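Local atomic coordinates of concanavalin A-like lectin protein kinase family protein (Theobroma cacao, PDB entry 6CTH), a protein that probably transfers phosphate from ATP to protein substrates as a plant receptor-like kinase, its kinase domain here holding an oxindole inhibitor and magnesium. Residues Gly204-Ser216 / Glu225-Tyr237. Sequence-based numbering, arbitrary orientation.
Sequences GVVALEIASGRRS and EALLLVPWVWESY
Leu229, in the first turn of helix 229-237, plugs into helix 204-212, the two axes approaching to 10.5 Å at an angle of 71°, while the chain beyond Gly213 folds back so that Ser216 lies beside the start of the second helix. There the backbone N of Leu229 donates to Ser216 O at 3.1 Å, nearly straight and in the carbonyl plane on a lone pair. The turn presenting this carbonyl is held by Glu209 OE2, which receives Ser216 N at 2.8 Å on its anti lone pair and also hydrogen-bonds to Tyr183 OH. One water continues the link, donating to Ser216 OG and accepting from Val230 N; Ser216 OG also hydrogen-bonds to Gly182 O.

Leu229 enters the hole formed by Val205, Leu208, Glu209 and Ser212 with both methyls, a knob-into-hole fit, its CG turned opposite the backbone N (chi1 -174°). CD2 lies against Glu209 CG and also meets Arg214 O at 3.5 Å, a buried carbonyl with no polar partner. CD1 comes to 3.6 Å from Ser212 OG, which is turned back to donate to Leu208 O and accepts from Arg214 N, closing an ST turn as the helix ends. In the helical lobe of the kinase fold, helix 196-212 corresponds to the central αF helix and helix 229-238 to αG, so the contact packs the start of αG against the C-terminal half of αF and the turn after it. Next to Leu229, Val233 CG1 packs 3.9 Å from Leu208 CD2, with Leu267 of helix 256-269 touching both residues, and the Val205 and Val230 side chains cross at about a right angle through their CG2 methyls.

At the other margin the extended Arg214 brings NE to 4.1 Å from Trp232 CH2, the guanidinium and ring planes 62° apart. From Arg214 CZ to the centre of the Trp232 six-membered ring is 5.3 Å, a long cation-pi approach, at most weakly attractive; Arg214 NH1 hydrogen-bonds to Pro219 O.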
loop_
_atom_site.group_PDB
_atom_site.type_symbol
_atom_site.label_atom_id
_atom_site.label_comp_id
_atom_site.label_asym_id
_atom_site.label_seq_id
_atom_site.Cartn_x
_atom_site.Cartn_y
_atom_site.Cartn_z
ATOM N N GLY A 204 7.787 -4.418 -3.841
ATOM C CA GLY A 204 8.241 -5.836 -4.029
ATOM C C GLY A 204 7.574 -6.739 -3.004
ATOM O O GLY A 204 6.991 -7.761 -3.376
ATOM N N VAL A 205 7.604 -6.315 -1.752
ATOM C CA VAL A 205 7.016 -7.099 -0.664
ATOM C C VAL A 205 5.520 -7.238 -0.906
ATOM O O VAL A 205 4.989 -8.352 -0.896
ATOM C CB VAL A 205 7.262 -6.478 0.703
ATOM C CG1 VAL A 205 6.539 -7.275 1.779
ATOM C CG2 VAL A 205 8.736 -6.404 0.988
ATOM N N VAL A 206 4.867 -6.126 -1.244
ATOM C CA VAL A 206 3.441 -6.157 -1.523
ATOM C C VAL A 206 3.135 -7.096 -2.683
ATOM O O VAL A 206 2.173 -7.833 -2.637
ATOM C CB VAL A 206 2.889 -4.722 -1.759
ATOM C CG1 VAL A 206 1.499 -4.773 -2.386
ATOM C CG2 VAL A 206 2.871 -3.971 -0.416
ATOM N N ALA A 207 3.914 -7.031 -3.767
ATOM C CA ALA A 207 3.701 -7.894 -4.928
ATOM C C ALA A 207 3.705 -9.373 -4.502
ATOM O O ALA A 207 2.865 -10.150 -4.912
ATOM C CB ALA A 207 4.780 -7.665 -5.956
ATOM N N LEU A 208 4.639 -9.718 -3.635
ATOM C CA LEU A 208 4.759 -11.114 -3.159
ATOM C C LEU A 208 3.635 -11.522 -2.230
ATOM O O LEU A 208 3.211 -12.684 -2.250
ATOM C CB LEU A 208 6.122 -11.324 -2.531
ATOM C CG LEU A 208 7.286 -11.165 -3.512
ATOM C CD1 LEU A 208 8.623 -11.355 -2.863
ATOM C CD2 LEU A 208 7.178 -12.073 -4.738
ATOM N N GLU A 209 3.158 -10.585 -1.401
ATOM C CA GLU A 209 1.980 -10.818 -0.554
ATOM C C GLU A 209 0.773 -11.098 -1.417
ATOM O O GLU A 209 -0.041 -11.945 -1.099
ATOM C CB GLU A 209 1.667 -9.644 0.375
ATOM C CG GLU A 209 2.734 -9.371 1.411
ATOM C CD GLU A 209 2.469 -8.221 2.314
ATOM O OE1 GLU A 209 1.956 -7.178 1.792
ATOM O OE2 GLU A 209 2.748 -8.326 3.560
ATOM N N ILE A 210 0.599 -10.312 -2.499
ATOM C CA ILE A 210 -0.530 -10.507 -3.383
ATOM C C ILE A 210 -0.495 -11.876 -4.129
ATOM O O ILE A 210 -1.506 -12.573 -4.230
ATOM C CB ILE A 210 -0.600 -9.308 -4.356
ATOM C CG1 ILE A 210 -0.993 -8.050 -3.608
ATOM C CG2 ILE A 210 -1.560 -9.533 -5.508
ATOM C CD1 ILE A 210 -0.901 -6.777 -4.453
ATOM N N ALA A 211 0.663 -12.260 -4.626
ATOM C CA ALA A 211 0.855 -13.568 -5.276
ATOM C C ALA A 211 0.540 -14.745 -4.327
ATOM O O ALA A 211 -0.059 -15.743 -4.744
ATOM C CB ALA A 211 2.290 -13.695 -5.744
ATOM N N SER A 212 0.952 -14.590 -3.083
ATOM C CA SER A 212 1.022 -15.722 -2.132
ATOM C C SER A 212 -0.143 -15.772 -1.142
ATOM O O SER A 212 -0.399 -16.826 -0.507
ATOM C CB SER A 212 2.369 -15.654 -1.390
ATOM O OG SER A 212 2.380 -14.605 -0.415
ATOM N N GLY A 213 -0.845 -14.652 -0.964
ATOM C CA GLY A 213 -1.828 -14.512 0.090
ATOM C C GLY A 213 -1.271 -14.619 1.491
ATOM O O GLY A 213 -2.006 -14.975 2.408
ATOM N N ARG A 214 0.018 -14.325 1.673
ATOM C CA ARG A 214 0.710 -14.450 2.951
ATOM C C ARG A 214 1.283 -13.099 3.332
ATOM O O ARG A 214 1.872 -12.417 2.471
ATOM C CB ARG A 214 1.873 -15.427 2.848
ATOM C CG ARG A 214 1.411 -16.857 2.628
ATOM C CD ARG A 214 2.587 -17.783 2.404
ATOM N NE ARG A 214 2.169 -19.123 1.974
ATOM C CZ ARG A 214 1.750 -20.109 2.780
ATOM N NH1 ARG A 214 1.647 -19.931 4.097
ATOM N NH2 ARG A 214 1.410 -21.292 2.240
ATOM N N ARG A 215 1.090 -12.725 4.608
ATOM C CA ARG A 215 1.619 -11.496 5.117
ATOM C C ARG A 215 3.143 -11.575 5.296
ATOM O O ARG A 215 3.690 -12.613 5.756
ATOM C CB ARG A 215 0.912 -11.150 6.444
ATOM C CG ARG A 215 1.146 -9.724 6.899
ATOM C CD ARG A 215 0.498 -9.444 8.248
ATOM N NE ARG A 215 -0.941 -9.623 8.272
ATOM C CZ ARG A 215 -1.853 -8.703 7.966
ATOM N NH1 ARG A 215 -1.503 -7.505 7.519
ATOM N NH2 ARG A 215 -3.152 -8.993 8.107
ATOM N N SER A 216 3.827 -10.473 4.977
ATOM C CA SER A 216 5.280 -10.374 5.080
ATOM C C SER A 216 5.817 -10.852 6.438
ATOM O O SER A 216 6.775 -11.629 6.454
ATOM C CB SER A 216 5.752 -8.926 4.916
ATOM O OG SER A 216 7.165 -8.881 4.975
ATOM N N GLU A 225 10.175 -23.521 8.118
ATOM C CA GLU A 225 10.626 -22.831 9.348
ATOM C C GLU A 225 10.836 -21.303 9.158
ATOM O O GLU A 225 11.068 -20.586 10.116
ATOM C CB GLU A 225 11.900 -23.498 9.903
ATOM N N ALA A 226 10.708 -20.804 7.926
ATOM C CA ALA A 226 10.939 -19.393 7.642
ATOM C C ALA A 226 9.924 -18.583 8.428
ATOM O O ALA A 226 8.775 -19.001 8.589
ATOM C CB ALA A 226 10.837 -19.117 6.152
ATOM N N LEU A 227 10.378 -17.449 8.964
ATOM C CA LEU A 227 9.521 -16.522 9.717
ATOM C C LEU A 227 8.998 -15.413 8.829
ATOM O O LEU A 227 8.050 -14.730 9.209
ATOM C CB LEU A 227 10.309 -15.905 10.874
ATOM C CG LEU A 227 10.975 -16.953 11.802
ATOM C CD1 LEU A 227 11.833 -16.267 12.854
ATOM C CD2 LEU A 227 9.903 -17.798 12.457
ATOM N N LEU A 228 9.658 -15.205 7.685
ATOM C CA LEU A 228 9.300 -14.118 6.784
ATOM C C LEU A 228 9.070 -14.547 5.358
ATOM O O LEU A 228 9.695 -15.459 4.835
ATOM C CB LEU A 228 10.384 -13.033 6.795
ATOM C CG LEU A 228 10.683 -12.300 8.105
ATOM C CD1 LEU A 228 11.830 -11.354 7.838
ATOM C CD2 LEU A 228 9.506 -11.499 8.634
ATOM N N LEU A 229 8.239 -13.760 4.674
ATOM C CA LEU A 229 7.882 -14.048 3.298
ATOM C C LEU A 229 8.990 -14.007 2.277
ATOM O O LEU A 229 9.093 -14.925 1.468
ATOM C CB LEU A 229 6.775 -13.054 2.837
ATOM C CG LEU A 229 6.173 -13.299 1.450
ATOM C CD1 LEU A 229 5.506 -14.639 1.355
ATOM C CD2 LEU A 229 5.140 -12.206 1.198
ATOM N N VAL A 230 9.776 -12.927 2.232
ATOM C CA VAL A 230 10.693 -12.723 1.142
ATOM C C VAL A 230 11.763 -13.849 1.068
ATOM O O VAL A 230 12.014 -14.358 -0.016
ATOM C CB VAL A 230 11.322 -11.302 1.179
ATOM C CG1 VAL A 230 12.479 -11.133 0.230
ATOM C CG2 VAL A 230 10.240 -10.238 0.874
ATOM N N PRO A 231 12.369 -14.218 2.198
ATOM C CA PRO A 231 13.374 -15.327 2.111
ATOM C C PRO A 231 12.777 -16.632 1.625
ATOM O O PRO A 231 13.434 -17.337 0.864
ATOM C CB PRO A 231 13.872 -15.491 3.539
ATOM C CG PRO A 231 13.573 -14.224 4.222
ATOM C CD PRO A 231 12.382 -13.601 3.524
ATOM N N TRP A 232 11.551 -16.948 2.025
ATOM C CA TRP A 232 10.898 -18.167 1.555
ATOM C C TRP A 232 10.592 -18.107 0.077
ATOM O O TRP A 232 10.783 -19.070 -0.627
ATOM C CB TRP A 232 9.618 -18.425 2.355
ATOM C CG TRP A 232 8.802 -19.557 1.886
ATOM C CD1 TRP A 232 8.980 -20.885 2.192
ATOM C CD2 TRP A 232 7.632 -19.491 1.063
ATOM N NE1 TRP A 232 7.986 -21.647 1.599
ATOM C CE2 TRP A 232 7.148 -20.815 0.908
ATOM C CE3 TRP A 232 6.938 -18.451 0.454
ATOM C CZ2 TRP A 232 6.001 -21.116 0.159
ATOM C CZ3 TRP A 232 5.791 -18.753 -0.305
ATOM C CH2 TRP A 232 5.343 -20.082 -0.441
ATOM N N VAL A 233 10.132 -16.940 -0.427
ATOM C CA VAL A 233 9.929 -16.797 -1.872
ATOM C C VAL A 233 11.254 -16.931 -2.617
ATOM O O VAL A 233 11.337 -17.637 -3.649
ATOM C CB VAL A 233 9.167 -15.484 -2.253
ATOM C CG1 VAL A 233 9.023 -15.368 -3.762
ATOM C CG2 VAL A 233 7.786 -15.478 -1.628
ATOM N N TRP A 234 12.318 -16.322 -2.094
ATOM C CA TRP A 234 13.597 -16.372 -2.788
ATOM C C TRP A 234 14.116 -17.843 -2.820
ATOM O O TRP A 234 14.563 -18.321 -3.871
ATOM C CB TRP A 234 14.618 -15.396 -2.167
ATOM C CG TRP A 234 15.524 -14.861 -3.177
ATOM C CD1 TRP A 234 16.288 -15.593 -4.066
ATOM C CD2 TRP A 234 15.822 -13.489 -3.446
ATOM N NE1 TRP A 234 16.984 -14.744 -4.898
ATOM C CE2 TRP A 234 16.720 -13.455 -4.543
ATOM C CE3 TRP A 234 15.415 -12.288 -2.891
ATOM C CZ2 TRP A 234 17.235 -12.248 -5.081
ATOM C CZ3 TRP A 234 15.902 -11.069 -3.470
ATOM C CH2 TRP A 234 16.801 -11.077 -4.533
ATOM N N GLU A 235 13.985 -18.545 -1.705
ATOM C CA GLU A 235 14.406 -19.933 -1.641
ATOM C C GLU A 235 13.572 -20.757 -2.613
ATOM O O GLU A 235 14.095 -21.606 -3.308
ATOM C CB GLU A 235 14.272 -20.472 -0.216
ATOM C CG GLU A 235 14.921 -21.823 0.022
ATOM C CD GLU A 235 14.475 -22.455 1.329
ATOM O OE1 GLU A 235 13.352 -22.993 1.383
ATOM O OE2 GLU A 235 15.249 -22.412 2.298
ATOM N N SER A 236 12.276 -20.495 -2.681
ATOM C CA SER A 236 11.422 -21.240 -3.595
ATOM C C SER A 236 11.813 -21.013 -5.048
ATOM O O SER A 236 11.807 -21.937 -5.846
ATOM C CB SER A 236 9.955 -20.890 -3.399
ATOM O OG SER A 236 9.490 -21.332 -2.146
ATOM N N TYR A 237 12.138 -19.771 -5.386
ATOM C CA TYR A 237 12.554 -19.434 -6.743
ATOM C C TYR A 237 13.853 -20.132 -7.129
ATOM O O TYR A 237 13.985 -20.633 -8.229
ATOM C CB TYR A 237 12.688 -17.919 -6.915
ATOM C CG TYR A 237 13.557 -17.502 -8.074
ATOM C CD1 TYR A 237 13.089 -17.551 -9.371
ATOM C CD2 TYR A 237 14.843 -17.056 -7.864
ATOM C CE1 TYR A 237 13.889 -17.173 -10.427
ATOM C CE2 TYR A 237 15.647 -16.670 -8.910
ATOM C CZ TYR A 237 15.165 -16.732 -10.190
ATOM O OH TYR A 237 15.978 -16.349 -11.230
HETATM O O HOH W 1 9.295 -10.691 4.105
#